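Local coordinates for DNA repair protein RAD14 (Saccharomyces cerevisiae, PDB 5A3D) that binds damaged or kinked DNA through this zinc-containing DNA-binding domain and is required for the incision step of nucleotide excision repair, at residues B[16-19]-B[23-26]; B[43-48]-B[54-59]. One frame throughout, in Å; residues are numbered along the deposited sequence.

Interaction 1. Residues B[16-19]-B[23-26]. With ZN (zinc ion), chain F.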
loop_
_atom_site.group_PDB
_atom_site.type_symbol
_atom_site.label_atom_id
_atom_site.label_comp_id
_atom_site.label_asym_id
_atom_site.label_seq_id
_atom_site.Cartn_x
_atom_site.Cartn_y
_atom_site.Cartn_z
ATOM N N VAL B 16 25.751 11.985 -13.875
ATOM C CA VAL B 16 24.753 11.203 -13.178
ATOM C C VAL B 16 25.362 10.219 -12.211
ATOM O O VAL B 16 24.947 10.128 -11.029
ATOM C CB VAL B 16 23.753 10.555 -14.096
ATOM C CG1 VAL B 16 22.899 9.463 -13.379
ATOM C CG2 VAL B 16 22.816 11.575 -14.637
ATOM N N LEU B 17 26.312 9.439 -12.702
ATOM C CA LEU B 17 26.958 8.415 -11.862
ATOM C C LEU B 17 27.624 8.980 -10.658
ATOM O O LEU B 17 27.463 8.458 -9.534
ATOM C CB LEU B 17 27.878 7.509 -12.619
ATOM C CG LEU B 17 27.074 6.617 -13.539
ATOM C CD1 LEU B 17 27.956 5.885 -14.515
ATOM C CD2 LEU B 17 26.223 5.549 -12.890
ATOM N N HIS B 18 28.232 10.122 -10.844
ATOM C CA HIS B 18 28.931 10.760 -9.788
ATOM C C HIS B 18 27.976 11.472 -8.827
ATOM O O HIS B 18 28.035 11.263 -7.630
ATOM C CB HIS B 18 29.921 11.730 -10.447
ATOM C CG HIS B 18 30.702 12.498 -9.476
ATOM N ND1 HIS B 18 30.245 13.667 -8.931
ATOM C CD2 HIS B 18 31.834 12.186 -8.815
ATOM C CE1 HIS B 18 31.108 14.089 -8.025
ATOM N NE2 HIS B 18 32.113 13.225 -7.985
ATOM N N ASP B 19 27.114 12.336 -9.339
ATOM C CA ASP B 19 26.337 13.218 -8.463
ATOM C C ASP B 19 25.232 12.418 -7.787
ATOM O O ASP B 19 24.912 12.675 -6.581
ATOM C CB ASP B 19 25.693 14.399 -9.205
ATOM C CG ASP B 19 26.674 15.430 -9.733
ATOM O OD1 ASP B 19 27.922 15.383 -9.459
ATOM O OD2 ASP B 19 26.123 16.366 -10.406
ATOM N N LEU B 23 29.507 7.567 -7.705
ATOM C CA LEU B 23 30.488 6.648 -8.336
ATOM C C LEU B 23 31.455 7.506 -9.102
ATOM O O LEU B 23 31.027 8.325 -9.926
ATOM C CB LEU B 23 29.760 5.685 -9.256
ATOM C CG LEU B 23 28.935 4.599 -8.550
ATOM C CD1 LEU B 23 28.077 3.809 -9.547
ATOM C CD2 LEU B 23 29.834 3.674 -7.810
ATOM N N GLN B 24 32.718 7.393 -8.767
ATOM C CA GLN B 24 33.781 8.049 -9.524
ATOM C C GLN B 24 34.125 7.299 -10.830
ATOM O O GLN B 24 35.154 6.568 -10.877
ATOM C CB GLN B 24 35.020 8.208 -8.641
ATOM C CG GLN B 24 34.785 9.192 -7.519
ATOM C CD GLN B 24 35.845 10.271 -7.578
ATOM O OE1 GLN B 24 36.968 10.085 -7.050
ATOM N NE2 GLN B 24 35.523 11.399 -8.286
ATOM N N VAL B 25 33.207 7.389 -11.787
ATOM C CA VAL B 25 33.253 6.623 -13.065
ATOM C C VAL B 25 32.946 7.557 -14.209
ATOM O O VAL B 25 32.044 8.380 -14.099
ATOM C CB VAL B 25 32.231 5.460 -13.062
ATOM C CG1 VAL B 25 32.316 4.694 -14.376
ATOM C CG2 VAL B 25 32.583 4.550 -11.917
ATOM N N CYS B 26 33.790 7.546 -15.232
ATOM C CA CYS B 26 33.598 8.406 -16.390
ATOM C C CYS B 26 32.491 7.852 -17.294
ATOM O O CYS B 26 32.138 6.652 -17.245
ATOM C CB CYS B 26 34.922 8.601 -17.194
ATOM S SG CYS B 26 35.493 7.232 -18.106
HETATM ZN ZN ZN F . 36.896 5.744 -17.025
#
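Leu17 and Leu23 join the short helix 15-19 of the zinc finger to the loop that leads on to Cys26, one of four cysteines in a CxxC-type zinc site. The polar link is a single backbone hydrogen bond, Leu23 N to Leu17 O at 2.9 Å. Its angle at the hydrogen is 153°, and the N-H comes from above the carbonyl plane. A CA-H...O contact sits next to it, His18 CA to Leu23 O at 3.2 Å. The apolar part is modest: Leu17 CD2 lies 4.2 Å from Leu23 CD1, and both leucines also pack on Tyr37.

On the other flank, a chi1 of 178° carries the His18 ring to the side of its backbone carbonyl carbon, where the side chain runs beside that of Gln24 in the same direction. Gln24 NE2 stands at the ring edge, 3.8 Å from His18 CD2, with ring and amide planes 55° apart, a van der Waals contact. What fixes the ring's rotation is its neighbour: ND1 donates to Asp19 OD1 almost exactly in the ring plane. Without the imidazole, as with an alanine in its place, Asp19 OD1 is likely to lose its ring N-H partner and a gap to open beside the Gln24 amide. Farther along, Cys26 forms the N-cap of helix 27-32, and its SG binds zinc at 2.3 Å alongside Cys4, Cys7 and Cys29.

Interaction 2. Residues B[43-48]-B[54-59]; sequences TECKED and PELNDE. With nucleotides of chain D; nucleotides of chain C.
Leu56, projecting from helix 53-56, meets Cys45 and Lys46 of helix 42-49, and the contact is made by its two methyl groups. Its CB points at the facing helix, whose nearest CA, that of Cys45, is 8.1 Å from Leu56 CA; CG stands anti to the carbonyl carbon (chi1 -85°) and bears the two methyls. CD1 lies 3.8 Å from Cys45 CB. CD2 lies 3.7 Å from Lys46 CG, in the lysine's aliphatic stem, and 3.9 Å from Cys45 CB. No hydrogen bond spans the segments. Phe81 of strand 78-82 touches both Leu56 and Cys45, adding to the apolar cluster, while the amine of Lys46 is paired with Asp53 in a salt bridge.

Both helices also face DNA. Thr43 holds the DG3 phosphate of chain D with two hydrogen bonds to one oxygen, its N at 2.8 Å and its OG1 at 2.7 Å from OP2. Pro54 CG comes within 3.2 Å of OP1 of DA6 of chain C, a close approach without a hydrogen bond. The arrangement is a small buried helix-helix contact within the DNA-binding domain of the XPA family, whose outer residues touch the nucleic acid.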
loop_
_atom_site.group_PDB
_atom_site.type_symbol
_atom_site.label_atom_id
_atom_site.label_comp_id
_atom_site.label_asym_id
_atom_site.label_seq_id
_atom_site.Cartn_x
_atom_site.Cartn_y
_atom_site.Cartn_z
ATOM N N THR B 43 10.490 -0.790 -13.016
ATOM C CA THR B 43 9.850 -1.979 -13.516
ATOM C C THR B 43 10.903 -3.063 -13.841
ATOM O O THR B 43 10.645 -4.225 -13.521
ATOM C CB THR B 43 8.996 -1.612 -14.740
ATOM O OG1 THR B 43 7.999 -0.687 -14.235
ATOM C CG2 THR B 43 8.261 -2.858 -15.365
ATOM N N GLU B 44 12.024 -2.646 -14.415
ATOM C CA GLU B 44 13.142 -3.567 -14.766
ATOM C C GLU B 44 13.722 -4.170 -13.500
ATOM O O GLU B 44 14.067 -5.357 -13.554
ATOM C CB GLU B 44 14.295 -2.894 -15.554
ATOM C CG GLU B 44 13.899 -2.530 -16.953
ATOM C CD GLU B 44 15.029 -1.792 -17.747
ATOM O OE1 GLU B 44 15.388 -0.699 -17.401
ATOM O OE2 GLU B 44 15.527 -2.349 -18.725
ATOM N N CYS B 45 13.893 -3.378 -12.468
ATOM C CA CYS B 45 14.290 -3.904 -11.138
ATOM C C CYS B 45 13.332 -4.972 -10.617
ATOM O O CYS B 45 13.780 -5.982 -10.032
ATOM C CB CYS B 45 14.531 -2.860 -10.127
ATOM S SG CYS B 45 15.884 -1.732 -10.600
ATOM N N LYS B 46 12.032 -4.791 -10.806
ATOM C CA LYS B 46 11.093 -5.820 -10.321
ATOM C C LYS B 46 11.171 -7.099 -11.162
ATOM O O LYS B 46 11.311 -8.203 -10.621
ATOM C CB LYS B 46 9.686 -5.292 -10.293
ATOM C CG LYS B 46 9.490 -4.116 -9.336
ATOM C CD LYS B 46 8.133 -3.416 -9.627
ATOM C CE LYS B 46 7.438 -3.127 -8.310
ATOM N NZ LYS B 46 5.977 -2.710 -8.250
ATOM N N GLU B 47 11.179 -6.885 -12.472
ATOM C CA GLU B 47 11.228 -7.969 -13.469
ATOM C C GLU B 47 12.527 -8.764 -13.454
ATOM O O GLU B 47 12.484 -9.973 -13.541
ATOM C CB GLU B 47 11.016 -7.386 -14.870
ATOM C CG GLU B 47 9.587 -7.027 -15.220
ATOM C CD GLU B 47 9.514 -6.339 -16.599
ATOM O OE1 GLU B 47 10.599 -6.056 -17.141
ATOM O OE2 GLU B 47 8.407 -6.016 -17.099
ATOM N N ASP B 48 13.664 -8.084 -13.365
ATOM C CA ASP B 48 14.981 -8.699 -13.479
ATOM C C ASP B 48 15.519 -9.267 -12.164
ATOM O O ASP B 48 16.201 -10.292 -12.163
ATOM C CB ASP B 48 16.016 -7.704 -14.005
ATOM C CG ASP B 48 15.742 -7.266 -15.434
ATOM O OD1 ASP B 48 14.785 -7.816 -16.065
ATOM O OD2 ASP B 48 16.469 -6.301 -15.873
ATOM N N PRO B 54 8.415 -2.182 -1.531
ATOM C CA PRO B 54 9.003 -1.683 -0.283
ATOM C C PRO B 54 10.523 -1.554 -0.303
ATOM O O PRO B 54 11.066 -0.585 0.196
ATOM C CB PRO B 54 8.517 -2.668 0.762
ATOM C CG PRO B 54 7.224 -3.134 0.192
ATOM C CD PRO B 54 7.432 -3.246 -1.269
ATOM N N GLU B 55 11.207 -2.466 -0.975
ATOM C CA GLU B 55 12.653 -2.356 -1.143
ATOM C C GLU B 55 13.079 -1.172 -2.015
ATOM O O GLU B 55 13.928 -0.320 -1.648
ATOM C CB GLU B 55 13.206 -3.685 -1.682
ATOM C CG GLU B 55 13.034 -4.843 -0.688
ATOM C CD GLU B 55 12.989 -6.238 -1.323
ATOM O OE1 GLU B 55 12.995 -6.370 -2.546
ATOM O OE2 GLU B 55 12.876 -7.253 -0.591
ATOM N N LEU B 56 12.467 -1.096 -3.168
ATOM C CA LEU B 56 12.906 -0.086 -4.159
ATOM C C LEU B 56 12.477 1.276 -3.713
ATOM O O LEU B 56 13.069 2.246 -4.145
ATOM C CB LEU B 56 12.286 -0.384 -5.503
ATOM C CG LEU B 56 12.831 -1.330 -6.522
ATOM C CD1 LEU B 56 14.316 -1.616 -6.495
ATOM C CD2 LEU B 56 11.948 -2.356 -7.187
ATOM N N ASN B 57 11.452 1.353 -2.848
ATOM C CA ASN B 57 10.934 2.624 -2.386
ATOM C C ASN B 57 11.771 3.117 -1.187
ATOM O O ASN B 57 11.577 4.243 -0.748
ATOM C CB ASN B 57 9.480 2.559 -1.953
ATOM C CG ASN B 57 8.490 2.485 -3.158
ATOM O OD1 ASN B 57 8.832 2.920 -4.246
ATOM N ND2 ASN B 57 7.258 1.964 -2.939
ATOM N N ASP B 58 12.642 2.274 -0.654
ATOM C CA ASP B 58 13.399 2.614 0.549
ATOM C C ASP B 58 14.576 3.515 0.101
ATOM O O ASP B 58 15.522 3.088 -0.477
ATOM C CB ASP B 58 13.874 1.355 1.223
ATOM C CG ASP B 58 14.560 1.592 2.570
ATOM O OD1 ASP B 58 14.990 2.724 2.913
ATOM O OD2 ASP B 58 14.638 0.591 3.294
ATOM N N GLU B 59 14.434 4.793 0.294
ATOM C CA GLU B 59 15.556 5.762 0.014
ATOM C C GLU B 59 16.832 5.588 0.795
ATOM O O GLU B 59 17.842 6.103 0.395
ATOM C CB GLU B 59 15.113 7.183 0.249
ATOM C CG GLU B 59 14.550 7.840 -1.002
ATOM C CD GLU B 59 13.647 8.977 -0.624
ATOM O OE1 GLU B 59 12.818 8.719 0.320
ATOM O OE2 GLU B 59 13.828 10.110 -1.197
ATOM P P DG D 3 9.380 2.983 -14.084
ATOM O OP1 DG D 3 10.427 3.706 -13.298
ATOM O OP2 DG D 3 9.443 1.544 -14.233
ATOM O "O5'" DG D 3 7.955 3.363 -13.470
ATOM C "C5'" DG D 3 7.589 4.730 -13.301
ATOM C "C4'" DG D 3 6.399 4.822 -12.367
ATOM O "O4'" DG D 3 5.192 4.383 -13.039
ATOM C "C3'" DG D 3 6.485 3.997 -11.092
ATOM O "O3'" DG D 3 5.865 4.925 -10.212
ATOM C "C2'" DG D 3 5.714 2.731 -11.447
ATOM C "C1'" DG D 3 4.646 3.240 -12.411
ATOM N N9 DG D 3 4.189 2.335 -13.465
ATOM C C8 DG D 3 4.944 1.495 -14.246
ATOM N N7 DG D 3 4.247 0.879 -15.159
ATOM C C5 DG D 3 2.947 1.313 -14.945
ATOM C C6 DG D 3 1.756 0.997 -15.627
ATOM O O6 DG D 3 1.596 0.213 -16.562
ATOM N N1 DG D 3 0.660 1.653 -15.074
ATOM C C2 DG D 3 0.718 2.548 -14.035
ATOM N N2 DG D 3 -0.441 3.121 -13.675
ATOM N N3 DG D 3 1.833 2.892 -13.425
ATOM C C4 DG D 3 2.902 2.244 -13.930
ATOM P P DA C 6 4.705 -3.509 2.954
ATOM O OP1 DA C 6 5.698 -2.419 2.944
ATOM O OP2 DA C 6 3.588 -3.447 1.956
ATOM O "O5'" DA C 6 5.385 -4.938 2.798
ATOM C "C5'" DA C 6 6.288 -5.389 3.830
ATOM C "C4'" DA C 6 6.264 -6.893 4.018
ATOM O "O4'" DA C 6 4.963 -7.334 4.485
ATOM C "C3'" DA C 6 6.585 -7.743 2.780
ATOM O "O3'" DA C 6 7.427 -8.869 3.139
ATOM C "C2'" DA C 6 5.210 -8.169 2.295
ATOM C "C1'" DA C 6 4.408 -8.285 3.585
ATOM N N9 DA C 6 2.984 -7.979 3.450
ATOM C C8 DA C 6 2.445 -6.787 3.037
ATOM N N7 DA C 6 1.134 -6.764 3.054
ATOM C C5 DA C 6 0.784 -8.027 3.509
ATOM C C6 DA C 6 -0.464 -8.636 3.744
ATOM N N6 DA C 6 -1.634 -8.032 3.526
ATOM N N1 DA C 6 -0.465 -9.912 4.186
ATOM C C2 DA C 6 0.710 -10.512 4.417
ATOM N N3 DA C 6 1.946 -10.046 4.233
ATOM C C4 DA C 6 1.914 -8.784 3.770
#

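Residues 16-26 precede residues 43-59 in sequence, and the chain's centre falls between the two sites. The centres of interactions 1 and 2 are about 21 Å apart and their nearest atoms about 12 Å, so neither touches the other. One lies in the zinc finger, the other among the DNA-contacting helices: interaction 1 holds a zinc ligand, and its nearest atom is about 8 Å from the bound nucleic acid, whereas interaction 2 lies away from the metal site and touches nucleotides of two DNA chains directly. This separation is consistent with the zinc finger serving as a structural unit beside the DNA-contacting helices.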